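Local structure of flocculation protein FLO11 (Saccharomyces cerevisiae, 4UYT) at residues Asn45-Thr50 against Asn169-Asn174; Gln113-Asn118 against Gly165-Ile170. The protein mediates homophilic cell-cell adhesion in yeast flocculation and also supports substrate adhesion, invasive growth and biofilm formation, here represented by its N-terminal adhesin domain. All blocks are in the same frame, centred on the assembly; numbering follows the deposited sequence.

Contact 1 of 2, residues Asn45-Thr50 against Asn169-Asn174. With NA (sodium ion), chain G.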
# COMPACT_ATOMS: atom_id res chain seq x y z
N ASN A 45 14.75 10.85 8.45
CA ASN A 45 13.27 10.68 8.50
C ASN A 45 12.82 9.48 7.69
O ASN A 45 11.73 9.47 7.11
CB ASN A 45 12.53 11.96 8.04
CG ASN A 45 12.73 13.05 9.05
OD1 ASN A 45 12.27 12.91 10.19
ND2 ASN A 45 13.38 14.11 8.67
N THR A 46 13.69 8.47 7.68
CA THR A 46 13.50 7.27 6.91
C THR A 46 12.98 6.16 7.82
O THR A 46 13.56 5.89 8.89
CB THR A 46 14.81 6.85 6.28
OG1 THR A 46 15.32 7.95 5.52
CG2 THR A 46 14.63 5.66 5.39
N TYR A 47 11.90 5.51 7.37
CA TYR A 47 11.27 4.41 8.12
C TYR A 47 11.12 3.23 7.19
O TYR A 47 10.78 3.38 6.02
CB TYR A 47 9.86 4.82 8.61
CG TYR A 47 9.89 6.04 9.47
CD1 TYR A 47 9.93 7.32 8.92
CD2 TYR A 47 9.86 5.94 10.85
CE1 TYR A 47 9.99 8.42 9.70
CE2 TYR A 47 9.90 7.06 11.65
CZ TYR A 47 9.96 8.31 11.06
OH TYR A 47 9.99 9.40 11.86
N GLN A 48 11.35 2.05 7.77
CA GLN A 48 11.07 0.80 7.11
C GLN A 48 9.69 0.34 7.55
O GLN A 48 9.45 0.16 8.74
CB GLN A 48 12.13 -0.23 7.48
CG GLN A 48 11.97 -1.52 6.73
CD GLN A 48 13.13 -2.43 6.92
OE1 GLN A 48 13.36 -2.91 8.01
NE2 GLN A 48 13.89 -2.68 5.87
N ILE A 49 8.77 0.23 6.59
CA ILE A 49 7.39 -0.13 6.88
C ILE A 49 7.03 -1.42 6.19
O ILE A 49 7.60 -1.75 5.15
CB ILE A 49 6.42 1.00 6.49
CG1 ILE A 49 6.18 1.14 4.99
CG2 ILE A 49 6.90 2.30 7.11
CD1 ILE A 49 5.10 2.15 4.64
N THR A 50 6.07 -2.12 6.79
CA THR A 50 5.54 -3.32 6.21
C THR A 50 4.03 -3.10 6.02
O THR A 50 3.34 -2.68 6.94
CB THR A 50 5.80 -4.53 7.09
OG1 THR A 50 7.23 -4.68 7.22
CG2 THR A 50 5.23 -5.80 6.49
N ASN A 169 4.78 7.67 15.28
CA ASN A 169 5.65 8.57 16.02
C ASN A 169 6.95 8.91 15.25
O ASN A 169 7.63 8.03 14.73
CB ASN A 169 6.02 8.01 17.38
CG ASN A 169 4.93 8.23 18.41
OD1 ASN A 169 3.73 8.21 18.10
ND2 ASN A 169 5.33 8.42 19.65
N ILE A 170 7.30 10.18 15.29
CA ILE A 170 8.57 10.67 14.76
C ILE A 170 9.71 9.91 15.43
O ILE A 170 9.76 9.78 16.66
CB ILE A 170 8.69 12.18 14.99
CG1 ILE A 170 7.64 12.94 14.18
CG2 ILE A 170 10.10 12.68 14.64
CD1 ILE A 170 7.41 14.37 14.65
N ASP A 171 10.62 9.40 14.60
CA ASP A 171 11.79 8.62 15.00
C ASP A 171 11.40 7.36 15.80
O ASP A 171 12.26 6.73 16.43
CB ASP A 171 12.79 9.47 15.77
CG ASP A 171 13.24 10.69 14.99
OD1 ASP A 171 13.18 10.63 13.73
OD2 ASP A 171 13.63 11.69 15.61
N CYS A 172 10.11 6.98 15.74
CA CYS A 172 9.61 5.92 16.59
C CYS A 172 9.99 6.08 18.06
O CYS A 172 10.18 5.11 18.77
CB CYS A 172 9.91 4.55 16.07
SG CYS A 172 9.09 4.25 14.46
N ASP A 173 10.07 7.33 18.50
CA ASP A 173 10.27 7.60 19.90
C ASP A 173 8.93 7.44 20.61
O ASP A 173 8.05 8.30 20.56
CB ASP A 173 10.80 9.00 20.10
CG ASP A 173 11.01 9.35 21.54
OD1 ASP A 173 10.56 8.61 22.43
OD2 ASP A 173 11.72 10.37 21.80
N ASN A 174 8.75 6.29 21.23
CA ASN A 174 7.45 5.93 21.81
C ASN A 174 7.13 6.68 23.09
O ASN A 174 6.02 6.58 23.60
CB ASN A 174 7.39 4.44 22.04
CG ASN A 174 7.49 3.66 20.75
OD1 ASN A 174 8.46 2.89 20.54
ND2 ASN A 174 6.57 3.88 19.88
NA NA G . 8.84 -2.56 9.31
O HOH W 1 13.64 12.89 12.54
O HOH W 2 10.97 -3.66 9.48
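The carbonyl of N169 is the first group of the 169-174 loop to meet strand 46-50: its O lies 3.9 Å from Y47 CE2, approaching the ring obliquely. That O also accepts the N-H of C172, which curls the loop, and N169 ND2 adds a second clasp by donating to D173 O at 2.9 Å, its acceptor lying almost in the amide plane. I170 then brings its CA to 3.5 Å from Y47 OH. At D171 the backbone N-H is directed at the phenol, with D171 N to Y47 OH at 2.8 Å and an N-H...O angle of 164°. The N-H donates, so Y47 OH is the acceptor; D171 N lies at the ring edge, in its plane. The CB of Y47 already faces the loop, and with CG anti to the carbonyl carbon (chi1 -57°) the ring continues that way. In this fibronectin type III-like adhesin domain the loop thus packs, after strand 166-169, against the four-stranded antiparallel sheet that holds strand 46-55. The D171 carboxylate turns back toward the strand, where a water lies 2.6 Å from D171 OD1 and 2.7 Å from N45 OD1, between two acceptor oxygens that cannot bond each other. C172, tied to C8 by a disulfide, sets its SG 5.2 Å from the centroid of the Y47 ring and 83° off the normal, a sulfur-aromatic contact at the ring edge.

Contact 2 of 2, residues Gln113-Asn118 against Gly165-Ile170. With NA (sodium ion), chain B.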
# COMPACT_ATOMS: atom_id res chain seq x y z
N GLN A 113 4.05 13.09 15.80
CA GLN A 113 3.66 12.08 14.82
C GLN A 113 3.68 12.62 13.42
O GLN A 113 3.40 13.80 13.22
CB GLN A 113 2.28 11.54 15.16
CG GLN A 113 2.31 10.96 16.56
CD GLN A 113 1.04 10.43 17.01
OE1 GLN A 113 0.03 11.13 17.09
NE2 GLN A 113 1.05 9.10 17.25
N VAL A 114 4.03 11.75 12.47
CA VAL A 114 4.15 12.09 11.07
C VAL A 114 3.30 11.14 10.24
O VAL A 114 3.16 9.96 10.58
CB VAL A 114 5.62 12.06 10.56
CG1 VAL A 114 6.36 13.36 10.87
CG2 VAL A 114 6.35 10.79 11.03
N TRP A 115 2.81 11.64 9.12
CA TRP A 115 2.09 10.88 8.13
C TRP A 115 3.01 10.05 7.27
O TRP A 115 4.06 10.50 6.79
CB TRP A 115 1.32 11.81 7.19
CG TRP A 115 0.11 12.46 7.79
CD1 TRP A 115 -0.02 13.73 8.21
CD2 TRP A 115 -1.17 11.85 7.96
NE1 TRP A 115 -1.29 13.96 8.64
CE2 TRP A 115 -2.04 12.82 8.47
CE3 TRP A 115 -1.67 10.58 7.68
CZ2 TRP A 115 -3.39 12.55 8.75
CZ3 TRP A 115 -3.01 10.33 7.93
CH2 TRP A 115 -3.86 11.32 8.47
N MET A 116 2.57 8.85 7.00
CA MET A 116 3.09 8.10 5.88
C MET A 116 2.92 8.91 4.59
O MET A 116 1.83 9.41 4.34
CB MET A 116 2.27 6.82 5.76
CG MET A 116 2.73 5.85 4.70
SD MET A 116 1.66 4.41 4.63
CE MET A 116 0.30 5.06 3.67
N PRO A 117 3.95 9.01 3.73
CA PRO A 117 3.73 9.62 2.41
C PRO A 117 2.91 8.65 1.58
O PRO A 117 3.18 7.44 1.60
CB PRO A 117 5.17 9.79 1.87
CG PRO A 117 5.95 8.66 2.53
CD PRO A 117 5.32 8.49 3.90
N ASN A 118 1.94 9.15 0.84
CA ASN A 118 1.03 8.28 0.12
C ASN A 118 1.69 7.72 -1.14
O ASN A 118 2.61 8.29 -1.72
CB ASN A 118 -0.27 9.01 -0.15
CG ASN A 118 -1.04 9.26 1.12
OD1 ASN A 118 -1.46 10.42 1.41
ND2 ASN A 118 -1.22 8.26 1.90
N GLY A 165 -4.69 6.52 4.69
CA GLY A 165 -3.38 6.93 5.17
C GLY A 165 -3.16 6.52 6.62
O GLY A 165 -4.11 6.17 7.35
N PHE A 166 -1.89 6.56 7.05
CA PHE A 166 -1.46 6.13 8.37
C PHE A 166 -0.48 7.12 8.91
O PHE A 166 0.20 7.84 8.15
CB PHE A 166 -0.78 4.75 8.30
CG PHE A 166 -1.74 3.65 8.00
CD1 PHE A 166 -2.14 3.38 6.70
CD2 PHE A 166 -2.26 2.86 9.04
CE1 PHE A 166 -3.07 2.38 6.46
CE2 PHE A 166 -3.18 1.85 8.78
CZ PHE A 166 -3.56 1.62 7.49
N TYR A 167 -0.33 7.13 10.23
CA TYR A 167 0.70 7.95 10.87
C TYR A 167 1.28 7.21 12.06
O TYR A 167 0.75 6.20 12.54
CB TYR A 167 0.12 9.32 11.23
CG TYR A 167 -0.95 9.35 12.31
CD1 TYR A 167 -0.61 9.23 13.65
CD2 TYR A 167 -2.27 9.65 12.00
CE1 TYR A 167 -1.52 9.36 14.65
CE2 TYR A 167 -3.22 9.79 13.02
CZ TYR A 167 -2.82 9.63 14.35
OH TYR A 167 -3.69 9.76 15.41
N TRP A 168 2.42 7.70 12.53
CA TRP A 168 3.16 7.05 13.60
C TRP A 168 4.12 8.08 14.22
O TRP A 168 4.26 9.20 13.75
CB TRP A 168 3.94 5.85 13.10
CG TRP A 168 4.84 6.12 11.93
CD1 TRP A 168 6.09 6.70 11.96
CD2 TRP A 168 4.58 5.82 10.57
NE1 TRP A 168 6.61 6.79 10.69
CE2 TRP A 168 5.72 6.23 9.82
CE3 TRP A 168 3.51 5.21 9.90
CZ2 TRP A 168 5.84 6.01 8.46
CZ3 TRP A 168 3.63 4.99 8.55
CH2 TRP A 168 4.79 5.38 7.84
N ASN A 169 4.78 7.67 15.28
CA ASN A 169 5.65 8.57 16.02
C ASN A 169 6.95 8.91 15.25
O ASN A 169 7.63 8.03 14.73
CB ASN A 169 6.02 8.01 17.38
CG ASN A 169 4.93 8.23 18.41
OD1 ASN A 169 3.73 8.21 18.10
ND2 ASN A 169 5.33 8.42 19.65
N ILE A 170 7.30 10.18 15.29
CA ILE A 170 8.57 10.67 14.76
C ILE A 170 9.71 9.91 15.43
O ILE A 170 9.76 9.78 16.66
CB ILE A 170 8.69 12.18 14.99
CG1 ILE A 170 7.64 12.94 14.18
CG2 ILE A 170 10.10 12.68 14.64
CD1 ILE A 170 7.41 14.37 14.65
NA NA B . -2.68 16.34 9.51
O HOH W 3 -0.85 8.67 4.64
O HOH W 4 -3.07 17.14 11.92
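W115 and Y167 form a T-shaped pair across the two strands: the edge of Y167 is turned to one face of the W115 six-membered ring, with centroids 5.6 Å apart and planes at 79°. Y167 gets there with CG between its backbone N and carbonyl carbon (chi1 67°); its CB lies 3.2 Å from V114 O. The rim of the indole abuts the residue before the second strand, W115 CZ3 lying 4.0 Å from G165 C, near the indole plane, with no side chain at G165 to block it. Beyond Y167, the extended Q113 carries its amide past CE1 of the phenol, and Q113 NE2 donates to N169 OD1 at 2.9 Å with a somewhat bent N-H...O angle of 143°. On the face that carries V114 and W168, V114 CG2 nears the indole; V114 CG1 meets I170 CG1 at 3.6 Å, the two branched chains crossing at about a right angle. M116 CB leans over the CZ3/CH2 rim of W168, 3.6 Å from W168 CH2, and M116 N lies above that same ring face. The backbones bond reciprocally at V114 and W168, and M116 N donates to F166 O at 2.8 Å. This is a short, twisted antiparallel pairing at the edge of a three-stranded sheet, with W115 and Y167 as a non-hydrogen-bonded pair; their partly exposed rings are consistent with the aromatic surface bands of the Flo11 domain.

Contacts 1 and 2 adjoin, with centres about 8 Å apart, and share N169 and I170, where strand 166-169 runs out into the loop. Their side chains interlock: Y47 CD2 of contact 1 lies 3.4 Å from W168 NE1 of contact 2, within an edge-to-face ring pair, and I49 CG2 is 3.8 Å from W168 CH2. Y47 OH reaches V114 CG2 at 4.0 Å, so one tyrosine touches both the loop and the outer strand. W168, on the sheet of strands 113-115 and 166-169, packs against strand 46-55 of the four-stranded sheet. Two sodium ions sit at the rims: one 2.9 Å from Q48 O, with S38 OG and a water, the other 2.9 Å from W115 NE1.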